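Local coordinates for protein lysozyme M1 (PDB 1JFX) that hydrolyses the beta-1,4 linkages of peptidoglycan between N-acetylmuramic acid and N-acetylglucosamine, cleaving bacterial cell walls as a secreted family 25 lysozyme, at residues W144-A155 against T171-W179; W86-P94 against L209-A217. One frame throughout, in Å; residues are numbered along the deposited sequence.

Contact 1 (W144-A155 against T171-W179); sequences WNTCTGSWNGMA and TVPSGFPTW
Trp144, in helix 141-148, and Phe176, in the loop between strands 160-163 and 181-185, form a T-shaped (edge-to-face) pair where the end of a helix and the turn after it meet a loop of the family 25 beta/alpha-barrel. Phe176 CE2 stands over the centre of the indole, 3.6 Å from Trp144 CE2, with the planes 57° apart. Trp144 CG lies opposite the backbone N (chi1 -173°), which carries the broad indole out to Phe176, while Thr148 OG1 lies over the opposite face, toward the rim. The rest of the apolar packing is lighter. Pro173 CB comes up to Trp144 CD1, Met154 CB lies beside Phe176 CE1, and Ala155 CB meets Pro177 CD at 4.0 Å. Phe176 stacks further on Phe160, which ties the pair to the barrel strand 160-163.

The polar link between the segments is made by water. One molecule donates to Asn145 OD1 and accepts from Gly175 N; a second joins Ser150 O to Ser174 OG; a third donates to both Asn152 OD1 and Ser174 O. A fourth is gripped by three backbone groups, accepting from Met154 N and donating to Trp151 O and Gly175 O. Asn145, on the helix, and Asn152, first residue of a type I turn, each offer an amide oxygen to a water; Pro173, whose ring restricts phi, opens the other type I turn, which ends at Phe176.

Trp151 O gathers the remaining contacts. The indole N-H of Trp144 reaches it on a lone pair, in the ring plane, with NE1 3.0 Å from Trp151 O. Gly175, bearing no side chain, can approach the same oxygen closely enough for a CA-H...O contact, Gly175 CA lying 3.5 Å from Trp151 O.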
ATOM      1  N   TRP A 144      -2.938   7.811  11.714  1.00  7.93           N
ATOM      2  CA  TRP A 144      -2.499   6.768  12.632  1.00  7.68           C
ATOM      3  C   TRP A 144      -2.575   7.215  14.089  1.00  8.90           C
ATOM      4  O   TRP A 144      -3.169   6.542  14.949  1.00  8.98           O
ATOM      5  CB  TRP A 144      -1.058   6.339  12.333  1.00  9.85           C
ATOM      6  CG  TRP A 144      -0.662   5.157  13.156  1.00  8.52           C
ATOM      7  CD1 TRP A 144       0.084   5.155  14.311  1.00  8.69           C
ATOM      8  CD2 TRP A 144      -1.071   3.807  12.939  1.00  7.27           C
ATOM      9  NE1 TRP A 144       0.154   3.878  14.822  1.00  7.83           N
ATOM     10  CE2 TRP A 144      -0.547   3.033  13.997  1.00  7.80           C
ATOM     11  CE3 TRP A 144      -1.839   3.170  11.947  1.00  7.97           C
ATOM     12  CZ2 TRP A 144      -0.764   1.649  14.094  1.00  8.25           C
ATOM     13  CZ3 TRP A 144      -2.050   1.796  12.044  1.00  9.21           C
ATOM     14  CH2 TRP A 144      -1.514   1.054  13.109  1.00  9.43           C
ATOM     15  N   ASN A 145      -1.984   8.363  14.377  1.00  9.13           N
ATOM     16  CA  ASN A 145      -1.987   8.822  15.750  1.00  9.66           C
ATOM     17  C   ASN A 145      -3.389   9.117  16.271  1.00  9.26           C
ATOM     18  O   ASN A 145      -3.755   8.701  17.375  1.00 11.06           O
ATOM     19  CB  ASN A 145      -1.043  10.020  15.891  1.00 12.87           C
ATOM     20  CG  ASN A 145       0.426   9.602  15.805  1.00 14.65           C
ATOM     21  OD1 ASN A 145       0.782   8.471  16.167  1.00 12.10           O
ATOM     22  ND2 ASN A 145       1.282  10.507  15.336  1.00 17.87           N
ATOM     23  N   THR A 146      -4.194   9.793  15.466  1.00  8.63           N
ATOM     24  CA  THR A 146      -5.544  10.106  15.885  1.00  7.95           C
ATOM     25  C   THR A 146      -6.459   8.905  16.051  1.00  8.14           C
ATOM     26  O   THR A 146      -7.054   8.708  17.123  1.00  9.59           O
ATOM     27  CB  THR A 146      -6.189  11.091  14.904  1.00  9.99           C
ATOM     28  OG1 THR A 146      -5.518  12.347  15.022  1.00 11.55           O
ATOM     29  CG2 THR A 146      -7.682  11.263  15.186  1.00  8.12           C
ATOM     30  N   CYS A 147      -6.568   8.086  15.006  1.00  8.10           N
ATOM     31  CA  CYS A 147      -7.483   6.963  15.051  1.00  7.42           C
ATOM     32  C   CYS A 147      -7.049   5.709  15.799  1.00  8.63           C
ATOM     33  O   CYS A 147      -7.895   4.901  16.165  1.00  8.44           O
ATOM     34  CB  CYS A 147      -7.929   6.612  13.636  1.00  6.89           C
ATOM     35  SG  CYS A 147      -8.763   7.970  12.752  1.00  9.09           S
ATOM     36  N   THR A 148      -5.752   5.531  16.039  1.00  9.24           N
ATOM     37  CA  THR A 148      -5.327   4.362  16.809  1.00  9.55           C
ATOM     38  C   THR A 148      -4.830   4.795  18.177  1.00 10.66           C
ATOM     39  O   THR A 148      -4.480   3.969  19.015  1.00 10.53           O
ATOM     40  CB  THR A 148      -4.192   3.557  16.123  1.00  9.25           C
ATOM     41  OG1 THR A 148      -2.930   4.226  16.278  1.00  9.57           O
ATOM     42  CG2 THR A 148      -4.492   3.385  14.655  1.00  8.19           C
ATOM     43  N   GLY A 149      -4.810   6.101  18.413  1.00 11.97           N
ATOM     44  CA  GLY A 149      -4.310   6.571  19.691  1.00 11.64           C
ATOM     45  C   GLY A 149      -2.823   6.306  19.835  1.00 10.98           C
ATOM     46  O   GLY A 149      -2.371   5.819  20.876  1.00 10.43           O
ATOM     47  N   SER A 150      -2.066   6.623  18.785  1.00  9.64           N
ATOM     48  CA  SER A 150      -0.615   6.460  18.752  1.00 11.72           C
ATOM     49  C   SER A 150      -0.204   5.045  19.147  1.00 11.02           C
ATOM     50  O   SER A 150       0.678   4.844  19.971  1.00 12.88           O
ATOM     51  CB  SER A 150       0.049   7.480  19.685  1.00 14.13           C
ATOM     52  OG  SER A 150      -0.326   8.801  19.324  1.00 13.42           O
ATOM     53  N   TRP A 151      -0.832   4.064  18.509  1.00 10.91           N
ATOM     54  CA  TRP A 151      -0.595   2.656  18.813  1.00 11.26           C
ATOM     55  C   TRP A 151       0.741   2.086  18.321  1.00 10.75           C
ATOM     56  O   TRP A 151       1.120   2.289  17.163  1.00  9.32           O
ATOM     57  CB  TRP A 151      -1.770   1.858  18.230  1.00  9.12           C
ATOM     58  CG  TRP A 151      -1.842   0.394  18.583  1.00 10.72           C
ATOM     59  CD1 TRP A 151      -1.596  -0.186  19.797  1.00  9.27           C
ATOM     60  CD2 TRP A 151      -2.300  -0.657  17.724  1.00  9.65           C
ATOM     61  NE1 TRP A 151      -1.876  -1.538  19.748  1.00 10.77           N
ATOM     62  CE2 TRP A 151      -2.312  -1.848  18.485  1.00 10.16           C
ATOM     63  CE3 TRP A 151      -2.708  -0.704  16.383  1.00 10.92           C
ATOM     64  CZ2 TRP A 151      -2.716  -3.075  17.944  1.00 11.83           C
ATOM     65  CZ3 TRP A 151      -3.113  -1.926  15.847  1.00 10.93           C
ATOM     66  CH2 TRP A 151      -3.112  -3.088  16.628  1.00 11.65           C
ATOM     67  N   ASN A 152       1.454   1.377  19.208  1.00 10.36           N
ATOM     68  CA  ASN A 152       2.730   0.746  18.859  1.00  9.66           C
ATOM     69  C   ASN A 152       2.539  -0.744  18.519  1.00  9.26           C
ATOM     70  O   ASN A 152       3.493  -1.443  18.190  1.00  9.68           O
ATOM     71  CB  ASN A 152       3.732   0.848  20.026  1.00 11.46           C
ATOM     72  CG  ASN A 152       5.106   0.253  19.682  1.00 16.97           C
ATOM     73  OD1 ASN A 152       5.808   0.750  18.797  1.00 16.96           O
ATOM     74  ND2 ASN A 152       5.491  -0.813  20.382  1.00 19.06           N
ATOM     75  N   GLY A 153       1.296  -1.209  18.574  1.00  8.72           N
ATOM     76  CA  GLY A 153       1.002  -2.612  18.348  1.00  8.82           C
ATOM     77  C   GLY A 153       1.322  -3.272  17.023  1.00  7.77           C
ATOM     78  O   GLY A 153       1.339  -4.508  16.931  1.00  9.76           O
ATOM     79  N   MET A 154       1.562  -2.477  15.991  1.00  6.92           N
ATOM     80  CA  MET A 154       1.883  -3.056  14.693  1.00  7.35           C
ATOM     81  C   MET A 154       3.350  -2.883  14.362  1.00  8.20           C
ATOM     82  O   MET A 154       3.774  -3.252  13.277  1.00  8.74           O
ATOM     83  CB  MET A 154       1.039  -2.413  13.584  1.00  7.22           C
ATOM     84  CG  MET A 154      -0.453  -2.562  13.781  1.00  7.03           C
ATOM     85  SD  MET A 154      -0.976  -4.291  13.909  1.00  9.22           S
ATOM     86  CE  MET A 154      -0.777  -4.850  12.203  1.00  9.19           C
ATOM     87  N   ALA A 155       4.134  -2.337  15.295  1.00  8.23           N
ATOM     88  CA  ALA A 155       5.557  -2.114  15.032  1.00  9.32           C
ATOM     89  C   ALA A 155       6.304  -3.358  14.564  1.00  9.80           C
ATOM     90  O   ALA A 155       7.140  -3.279  13.659  1.00 11.11           O
ATOM     91  CB  ALA A 155       6.241  -1.528  16.277  1.00  9.66           C
ATOM     92  N   THR A 171       7.855  12.276   8.445  1.00  8.04           N
ATOM     93  CA  THR A 171       7.688  12.196   9.887  1.00  8.58           C
ATOM     94  C   THR A 171       7.068  10.827  10.160  1.00  8.48           C
ATOM     95  O   THR A 171       6.056  10.454   9.569  1.00  9.91           O
ATOM     96  CB  THR A 171       6.767  13.313  10.408  1.00  8.25           C
ATOM     97  OG1 THR A 171       7.411  14.571  10.201  1.00 10.91           O
ATOM     98  CG2 THR A 171       6.478  13.134  11.906  1.00  9.11           C
ATOM     99  N   VAL A 172       7.696  10.073  11.052  1.00  8.13           N
ATOM    100  CA  VAL A 172       7.246   8.732  11.383  1.00  7.97           C
ATOM    101  C   VAL A 172       6.667   8.656  12.790  1.00  7.93           C
ATOM    102  O   VAL A 172       7.289   9.126  13.744  1.00  8.28           O
ATOM    103  CB  VAL A 172       8.439   7.749  11.283  1.00  7.54           C
ATOM    104  CG1 VAL A 172       8.012   6.332  11.692  1.00  9.70           C
ATOM    105  CG2 VAL A 172       8.996   7.763   9.861  1.00 12.12           C
ATOM    106  N   PRO A 173       5.455   8.097  12.933  1.00  8.42           N
ATOM    107  CA  PRO A 173       4.827   7.967  14.255  1.00  8.91           C
ATOM    108  C   PRO A 173       5.698   7.062  15.125  1.00  8.54           C
ATOM    109  O   PRO A 173       6.390   6.178  14.621  1.00  7.89           O
ATOM    110  CB  PRO A 173       3.489   7.297  13.954  1.00 10.13           C
ATOM    111  CG  PRO A 173       3.199   7.690  12.529  1.00 11.15           C
ATOM    112  CD  PRO A 173       4.555   7.610  11.867  1.00  9.04           C
ATOM    113  N   SER A 174       5.663   7.272  16.436  1.00  7.54           N
ATOM    114  CA  SER A 174       6.461   6.453  17.328  1.00  6.97           C
ATOM    115  C   SER A 174       6.102   4.965  17.230  1.00  7.91           C
ATOM    116  O   SER A 174       6.905   4.114  17.575  1.00  7.65           O
ATOM    117  CB  SER A 174       6.271   6.928  18.770  1.00  8.90           C
ATOM    118  OG  SER A 174       4.913   6.797  19.156  1.00 14.04           O
ATOM    119  N   GLY A 175       4.891   4.674  16.765  1.00  7.16           N
ATOM    120  CA  GLY A 175       4.421   3.301  16.648  1.00  7.63           C
ATOM    121  C   GLY A 175       5.054   2.438  15.565  1.00  7.36           C
ATOM    122  O   GLY A 175       4.706   1.261  15.443  1.00  8.62           O
ATOM    123  N   PHE A 176       5.944   3.022  14.762  1.00  7.76           N
ATOM    124  CA  PHE A 176       6.663   2.289  13.719  1.00  8.79           C
ATOM    125  C   PHE A 176       8.168   2.528  13.923  1.00  7.87           C
ATOM    126  O   PHE A 176       8.590   3.636  14.243  1.00 10.33           O
ATOM    127  CB  PHE A 176       6.192   2.741  12.333  1.00  9.49           C
ATOM    128  CG  PHE A 176       4.771   2.338  12.037  1.00  8.46           C
ATOM    129  CD1 PHE A 176       4.460   1.002  11.772  1.00  9.90           C
ATOM    130  CD2 PHE A 176       3.730   3.264  12.124  1.00  9.46           C
ATOM    131  CE1 PHE A 176       3.135   0.591  11.609  1.00 10.89           C
ATOM    132  CE2 PHE A 176       2.400   2.862  11.963  1.00 11.42           C
ATOM    133  CZ  PHE A 176       2.104   1.522  11.707  1.00 10.65           C
ATOM    134  N   PRO A 177       8.992   1.476  13.774  1.00  7.91           N
ATOM    135  CA  PRO A 177      10.441   1.594  13.958  1.00  8.41           C
ATOM    136  C   PRO A 177      11.161   2.380  12.866  1.00  8.72           C
ATOM    137  O   PRO A 177      12.262   2.888  13.076  1.00 10.01           O
ATOM    138  CB  PRO A 177      10.900   0.140  14.029  1.00  8.25           C
ATOM    139  CG  PRO A 177       9.929  -0.543  13.081  1.00 10.16           C
ATOM    140  CD  PRO A 177       8.603   0.084  13.472  1.00  9.96           C
ATOM    141  N   THR A 178      10.532   2.456  11.700  1.00  6.87           N
ATOM    142  CA  THR A 178      11.083   3.164  10.556  1.00  7.88           C
ATOM    143  C   THR A 178      10.036   3.072   9.453  1.00  7.05           C
ATOM    144  O   THR A 178       8.974   2.472   9.651  1.00  7.29           O
ATOM    145  CB  THR A 178      12.398   2.493  10.041  1.00  9.99           C
ATOM    146  OG1 THR A 178      13.004   3.330   9.055  1.00 11.00           O
ATOM    147  CG2 THR A 178      12.119   1.117   9.427  1.00 11.92           C
ATOM    148  N   TRP A 179      10.313   3.681   8.305  1.00  7.52           N
ATOM    149  CA  TRP A 179       9.383   3.568   7.192  1.00  7.45           C
ATOM    150  C   TRP A 179      10.011   2.632   6.169  1.00  7.15           C
ATOM    151  O   TRP A 179      11.235   2.564   6.047  1.00  8.61           O
ATOM    152  CB  TRP A 179       9.103   4.933   6.542  1.00  5.85           C
ATOM    153  CG  TRP A 179      10.318   5.663   6.062  1.00  6.89           C
ATOM    154  CD1 TRP A 179      11.110   6.497   6.792  1.00  7.43           C
ATOM    155  CD2 TRP A 179      10.853   5.661   4.728  1.00  7.58           C
ATOM    156  NE1 TRP A 179      12.105   7.020   6.000  1.00  8.36           N
ATOM    157  CE2 TRP A 179      11.971   6.527   4.727  1.00  8.30           C
ATOM    158  CE3 TRP A 179      10.491   5.015   3.534  1.00  8.83           C
ATOM    159  CZ2 TRP A 179      12.733   6.767   3.584  1.00  8.63           C
ATOM    160  CZ3 TRP A 179      11.250   5.254   2.396  1.00  9.15           C
ATOM    161  CH2 TRP A 179      12.355   6.120   2.427  1.00  8.00           C
TER
HETATM  162  O   HOH W   1       2.479   6.205  17.115  1.00 11.76           O
HETATM  163  O   HOH W   2       3.570   4.125  19.881  1.00 19.16           O
HETATM  164  O   HOH W   3       2.133   0.208  15.554  1.00  7.52           O
HETATM  165  O   HOH W   4       7.420   2.754  20.060  1.00 15.73           O

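Contact 2 (W86-P94 against L209-A217); sequences WSRDNRTLP and LLALANNTA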
ATOM      1  N   TRP A  86      -0.724 -13.485  -2.795  1.00  7.26           N
ATOM      2  CA  TRP A  86       0.711 -13.362  -2.942  1.00  7.40           C
ATOM      3  C   TRP A  86       1.383 -14.707  -3.134  1.00  8.23           C
ATOM      4  O   TRP A  86       0.942 -15.716  -2.593  1.00  8.14           O
ATOM      5  CB  TRP A  86       1.323 -12.694  -1.689  1.00  8.36           C
ATOM      6  CG  TRP A  86       2.834 -12.640  -1.744  1.00  8.43           C
ATOM      7  CD1 TRP A  86       3.600 -11.676  -2.346  1.00  6.44           C
ATOM      8  CD2 TRP A  86       3.752 -13.654  -1.294  1.00  7.55           C
ATOM      9  NE1 TRP A  86       4.928 -12.031  -2.304  1.00  7.89           N
ATOM     10  CE2 TRP A  86       5.049 -13.239  -1.667  1.00  6.28           C
ATOM     11  CE3 TRP A  86       3.597 -14.877  -0.623  1.00  8.32           C
ATOM     12  CZ2 TRP A  86       6.193 -14.002  -1.390  1.00  9.11           C
ATOM     13  CZ3 TRP A  86       4.724 -15.636  -0.344  1.00  6.88           C
ATOM     14  CH2 TRP A  86       6.014 -15.195  -0.728  1.00 10.37           C
ATOM     15  N   SER A  87       2.445 -14.709  -3.930  1.00  8.02           N
ATOM     16  CA  SER A  87       3.273 -15.899  -4.100  1.00  8.38           C
ATOM     17  C   SER A  87       4.633 -15.390  -4.553  1.00  8.27           C
ATOM     18  O   SER A  87       4.742 -14.302  -5.130  1.00  8.70           O
ATOM     19  CB  SER A  87       2.680 -16.897  -5.107  1.00  9.36           C
ATOM     20  OG  SER A  87       2.766 -16.420  -6.429  1.00 14.86           O
ATOM     21  N   ARG A  88       5.675 -16.171  -4.272  1.00  8.89           N
ATOM     22  CA  ARG A  88       7.029 -15.774  -4.627  1.00  9.24           C
ATOM     23  C   ARG A  88       7.325 -15.946  -6.109  1.00  9.12           C
ATOM     24  O   ARG A  88       7.297 -17.062  -6.630  1.00  9.14           O
ATOM     25  CB  ARG A  88       8.041 -16.592  -3.815  1.00 11.96           C
ATOM     26  CG  ARG A  88       9.480 -16.330  -4.240  1.00 11.22           C
ATOM     27  CD  ARG A  88      10.467 -17.132  -3.421  1.00 12.19           C
ATOM     28  NE  ARG A  88      11.831 -16.784  -3.804  1.00 18.18           N
ATOM     29  CZ  ARG A  88      12.912 -17.127  -3.111  1.00 20.87           C
ATOM     30  NH1 ARG A  88      12.785 -17.833  -1.994  1.00 20.77           N
ATOM     31  NH2 ARG A  88      14.114 -16.752  -3.527  1.00 22.92           N
ATOM     32  N   ASP A  89       7.599 -14.838  -6.791  1.00  7.81           N
ATOM     33  CA  ASP A  89       7.932 -14.904  -8.212  1.00  7.99           C
ATOM     34  C   ASP A  89       8.841 -13.775  -8.669  1.00  8.71           C
ATOM     35  O   ASP A  89       8.867 -13.440  -9.852  1.00  9.75           O
ATOM     36  CB  ASP A  89       6.654 -14.944  -9.074  1.00  5.94           C
ATOM     37  CG  ASP A  89       5.843 -13.659  -9.010  1.00  9.51           C
ATOM     38  OD1 ASP A  89       6.304 -12.665  -8.411  1.00  7.98           O
ATOM     39  OD2 ASP A  89       4.732 -13.657  -9.577  1.00 10.86           O
ATOM     40  N   ASN A  90       9.599 -13.215  -7.722  1.00  8.07           N
ATOM     41  CA  ASN A  90      10.525 -12.102  -7.962  1.00  9.32           C
ATOM     42  C   ASN A  90       9.840 -10.789  -8.330  1.00  8.72           C
ATOM     43  O   ASN A  90      10.510  -9.774  -8.477  1.00  9.23           O
ATOM     44  CB  ASN A  90      11.514 -12.419  -9.090  1.00 10.93           C
ATOM     45  CG  ASN A  90      12.345 -13.645  -8.818  1.00 12.78           C
ATOM     46  OD1 ASN A  90      12.870 -13.827  -7.720  1.00 13.08           O
ATOM     47  ND2 ASN A  90      12.490 -14.493  -9.834  1.00 15.89           N
ATOM     48  N   ARG A  91       8.517 -10.788  -8.459  1.00  8.63           N
ATOM     49  CA  ARG A  91       7.835  -9.566  -8.871  1.00  7.41           C
ATOM     50  C   ARG A  91       6.541  -9.237  -8.156  1.00  7.01           C
ATOM     51  O   ARG A  91       5.790  -8.387  -8.632  1.00  6.57           O
ATOM     52  CB  ARG A  91       7.527  -9.615 -10.373  1.00  8.74           C
ATOM     53  CG  ARG A  91       8.759  -9.678 -11.241  1.00 10.59           C
ATOM     54  CD  ARG A  91       8.416  -9.537 -12.720  1.00 12.25           C
ATOM     55  NE  ARG A  91       9.596  -9.868 -13.510  1.00 13.91           N
ATOM     56  CZ  ARG A  91       9.572 -10.259 -14.778  1.00 12.96           C
ATOM     57  NH1 ARG A  91       8.426 -10.366 -15.431  1.00 13.43           N
ATOM     58  NH2 ARG A  91      10.708 -10.599 -15.374  1.00 16.07           N
ATOM     59  N   THR A  92       6.274  -9.897  -7.032  1.00  6.40           N
ATOM     60  CA  THR A  92       5.029  -9.629  -6.327  1.00  6.76           C
ATOM     61  C   THR A  92       5.274  -9.172  -4.902  1.00  6.72           C
ATOM     62  O   THR A  92       5.865  -9.894  -4.103  1.00  8.04           O
ATOM     63  CB  THR A  92       4.153 -10.881  -6.302  1.00  5.88           C
ATOM     64  OG1 THR A  92       4.001 -11.359  -7.640  1.00  7.34           O
ATOM     65  CG2 THR A  92       2.765 -10.561  -5.732  1.00  6.86           C
ATOM     66  N   LEU A  93       4.831  -7.959  -4.596  1.00  6.14           N
ATOM     67  CA  LEU A  93       5.003  -7.421  -3.249  1.00  6.80           C
ATOM     68  C   LEU A  93       3.870  -7.849  -2.327  1.00  7.29           C
ATOM     69  O   LEU A  93       2.790  -8.225  -2.784  1.00  6.28           O
ATOM     70  CB  LEU A  93       5.023  -5.889  -3.302  1.00  7.65           C
ATOM     71  CG  LEU A  93       6.252  -5.253  -3.961  1.00  8.04           C
ATOM     72  CD1 LEU A  93       5.988  -3.776  -4.269  1.00  9.05           C
ATOM     73  CD2 LEU A  93       7.463  -5.427  -3.051  1.00 11.36           C
ATOM     74  N   PRO A  94       4.108  -7.810  -1.004  1.00  6.70           N
ATOM     75  CA  PRO A  94       3.039  -8.181  -0.080  1.00  6.13           C
ATOM     76  C   PRO A  94       1.959  -7.090  -0.216  1.00  6.22           C
ATOM     77  O   PRO A  94       2.276  -5.927  -0.499  1.00  6.69           O
ATOM     78  CB  PRO A  94       3.729  -8.162   1.291  1.00  5.12           C
ATOM     79  CG  PRO A  94       4.884  -7.204   1.103  1.00  6.08           C
ATOM     80  CD  PRO A  94       5.366  -7.526  -0.290  1.00  7.21           C
ATOM     81  N   LEU A 209      14.485  -4.787  -1.649  1.00  8.58           N
ATOM     82  CA  LEU A 209      13.145  -4.694  -2.235  1.00  7.43           C
ATOM     83  C   LEU A 209      12.742  -6.081  -2.755  1.00  8.52           C
ATOM     84  O   LEU A 209      11.614  -6.534  -2.546  1.00  8.28           O
ATOM     85  CB  LEU A 209      13.128  -3.679  -3.391  1.00  8.09           C
ATOM     86  CG  LEU A 209      11.830  -3.630  -4.208  1.00  7.52           C
ATOM     87  CD1 LEU A 209      10.683  -3.106  -3.335  1.00  9.01           C
ATOM     88  CD2 LEU A 209      12.018  -2.730  -5.427  1.00  9.25           C
ATOM     89  N   LEU A 210      13.669  -6.746  -3.434  1.00  8.70           N
ATOM     90  CA  LEU A 210      13.404  -8.082  -3.973  1.00  8.71           C
ATOM     91  C   LEU A 210      13.168  -9.070  -2.830  1.00  8.95           C
ATOM     92  O   LEU A 210      12.316  -9.967  -2.923  1.00  8.82           O
ATOM     93  CB  LEU A 210      14.578  -8.546  -4.853  1.00  8.81           C
ATOM     94  CG  LEU A 210      14.422  -9.909  -5.532  1.00  7.43           C
ATOM     95  CD1 LEU A 210      13.266  -9.876  -6.533  1.00 10.45           C
ATOM     96  CD2 LEU A 210      15.728 -10.273  -6.239  1.00 10.90           C
ATOM     97  N   ALA A 211      13.935  -8.920  -1.753  1.00  8.75           N
ATOM     98  CA  ALA A 211      13.780  -9.774  -0.584  1.00  8.15           C
ATOM     99  C   ALA A 211      12.388  -9.574   0.022  1.00  8.37           C
ATOM    100  O   ALA A 211      11.767 -10.529   0.491  1.00  9.20           O
ATOM    101  CB  ALA A 211      14.849  -9.443   0.445  1.00  9.34           C
ATOM    102  N   LEU A 212      11.897  -8.336   0.026  1.00  8.64           N
ATOM    103  CA  LEU A 212      10.560  -8.071   0.563  1.00  8.88           C
ATOM    104  C   LEU A 212       9.523  -8.750  -0.339  1.00  8.81           C
ATOM    105  O   LEU A 212       8.562  -9.371   0.137  1.00  8.22           O
ATOM    106  CB  LEU A 212      10.293  -6.554   0.630  1.00  9.34           C
ATOM    107  CG  LEU A 212       8.897  -6.158   1.122  1.00  7.26           C
ATOM    108  CD1 LEU A 212       8.667  -6.692   2.533  1.00 12.11           C
ATOM    109  CD2 LEU A 212       8.770  -4.636   1.088  1.00 11.34           C
ATOM    110  N   ALA A 213       9.724  -8.641  -1.650  1.00  8.32           N
ATOM    111  CA  ALA A 213       8.807  -9.272  -2.600  1.00  8.45           C
ATOM    112  C   ALA A 213       8.811 -10.793  -2.430  1.00  9.27           C
ATOM    113  O   ALA A 213       7.755 -11.420  -2.399  1.00  9.91           O
ATOM    114  CB  ALA A 213       9.198  -8.911  -4.039  1.00  7.38           C
ATOM    115  N   ASN A 214       9.992 -11.389  -2.295  1.00  8.74           N
ATOM    116  CA  ASN A 214      10.074 -12.848  -2.174  1.00  8.39           C
ATOM    117  C   ASN A 214       9.936 -13.434  -0.777  1.00  8.88           C
ATOM    118  O   ASN A 214       9.949 -14.652  -0.632  1.00  9.14           O
ATOM    119  CB  ASN A 214      11.375 -13.376  -2.797  1.00  7.45           C
ATOM    120  CG  ASN A 214      11.422 -13.177  -4.301  1.00 10.26           C
ATOM    121  OD1 ASN A 214      10.383 -13.047  -4.960  1.00  8.94           O
ATOM    122  ND2 ASN A 214      12.626 -13.178  -4.859  1.00 12.66           N
ATOM    123  N   ASN A 215       9.801 -12.576   0.230  1.00  9.81           N
ATOM    124  CA  ASN A 215       9.657 -13.000   1.625  1.00 10.74           C
ATOM    125  C   ASN A 215      10.917 -13.685   2.120  1.00 11.13           C
ATOM    126  O   ASN A 215      10.852 -14.726   2.769  1.00 11.69           O
ATOM    127  CB  ASN A 215       8.455 -13.949   1.810  1.00  9.82           C
ATOM    128  CG  ASN A 215       7.986 -14.026   3.271  1.00 11.68           C
ATOM    129  OD1 ASN A 215       7.187 -14.897   3.650  1.00 14.43           O
ATOM    130  ND2 ASN A 215       8.458 -13.100   4.084  1.00  8.15           N
ATOM    131  N   THR A 216      12.066 -13.105   1.790  1.00 11.42           N
ATOM    132  CA  THR A 216      13.342 -13.657   2.241  1.00 14.84           C
ATOM    133  C   THR A 216      14.048 -12.622   3.110  1.00 17.15           C
ATOM    134  O   THR A 216      15.215 -12.797   3.478  1.00 18.78           O
ATOM    135  CB  THR A 216      14.280 -14.029   1.076  1.00 15.06           C
ATOM    136  OG1 THR A 216      14.565 -12.862   0.299  1.00 16.97           O
ATOM    137  CG2 THR A 216      13.654 -15.108   0.194  1.00 13.82           C
ATOM    138  N   ALA A 217      13.347 -11.542   3.434  1.00 19.17           N
ATOM    139  CA  ALA A 217      13.934 -10.505   4.279  1.00 22.64           C
ATOM    140  C   ALA A 217      12.947  -9.407   4.655  1.00 25.05           C
ATOM    141  O   ALA A 217      12.961  -9.023   5.847  1.00 25.91           O
ATOM    142  CB  ALA A 217      15.155  -9.897   3.596  1.00 25.52           C
ATOM    143  OXT ALA A 217      12.194  -8.937   3.763  1.00 26.49           O
TER
HETATM  144  O   HOH W   5       7.625 -12.100  -5.342  1.00  7.71           O
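A chi1 of -66° at Asn214, which sets CG beside the backbone N, places its amide against the loop at Asn90, where it bonds both the backbone N and the side-chain oxygen of that residue; the Asn90 amide, at chi1 -59°, is turned back in the same way. Asn90 N donates to Asn214 OD1 at 2.9 Å, in the carbonyl plane and on a lone pair, while Asn214 ND2 returns a bond of 2.9 Å to Asn90 OD1, slightly out of plane. Asparagine suits position 214, where one amide both accepts and donates; at 90 it supplies an acceptor and tolerates the positive phi. A water that accepts from Asp89 N and Thr92 N donates to Asn214 OD1 as well.

Trp86 meets the C-terminal end of helix 206-214. Its NE1 shares a single N-H between Ala213 O and Thr92 O, each 2.9 Å from Trp86 NE1 and both in the ring plane. This three-centre bond lets two carbonyl oxygens lie close together, and farther along the indole CH2 touches Asn215 CB. Arg88 runs extended across Asn214: its CG is 3.5 Å from Asn214 OD1, and one face of the guanidinium covers Asn214 CB and Thr216 CG2.

Beneath these polar groups the packing is apolar. Leu93 CD2 lies 4.0 Å from both Leu209 CD1 and Ala213 CB, where the small alanine lets loop and helix approach, and Pro94 CD rests on Leu212 CG. Ile58 of strand 58-64 touches Leu93, Leu209 and Ala213, continuing the layer into the barrel.

Arg133 adds a bond to Leu212 O, and the positive charges of Arg88 and Arg133 probably interact favourably with the negative end of the helix dipole.

Overall arrangement
Both contacts belong to the single beta/alpha-barrel of the catalytic domain, but to different parts of it: their centres are 24 Å apart, and their nearest atoms, about 9 Å apart, do not touch. Along the chain contact 1 lies within the loop of chain closed by contact 2, which joins the loop before strand 96-98 to the C-terminal helix 206-214. Contact 1 packs the end of helix 141-148, which follows strand 136-139, against the loop after strand 160-163. The curled sheet runs from 96-98 through 136-139 to 160-163, connecting the two regions. Strand 96-98 ends at Asp98, which with Glu100 just beyond it is predicted to be catalytic; their side chains lie about 10 and 9 Å from that of Trp144.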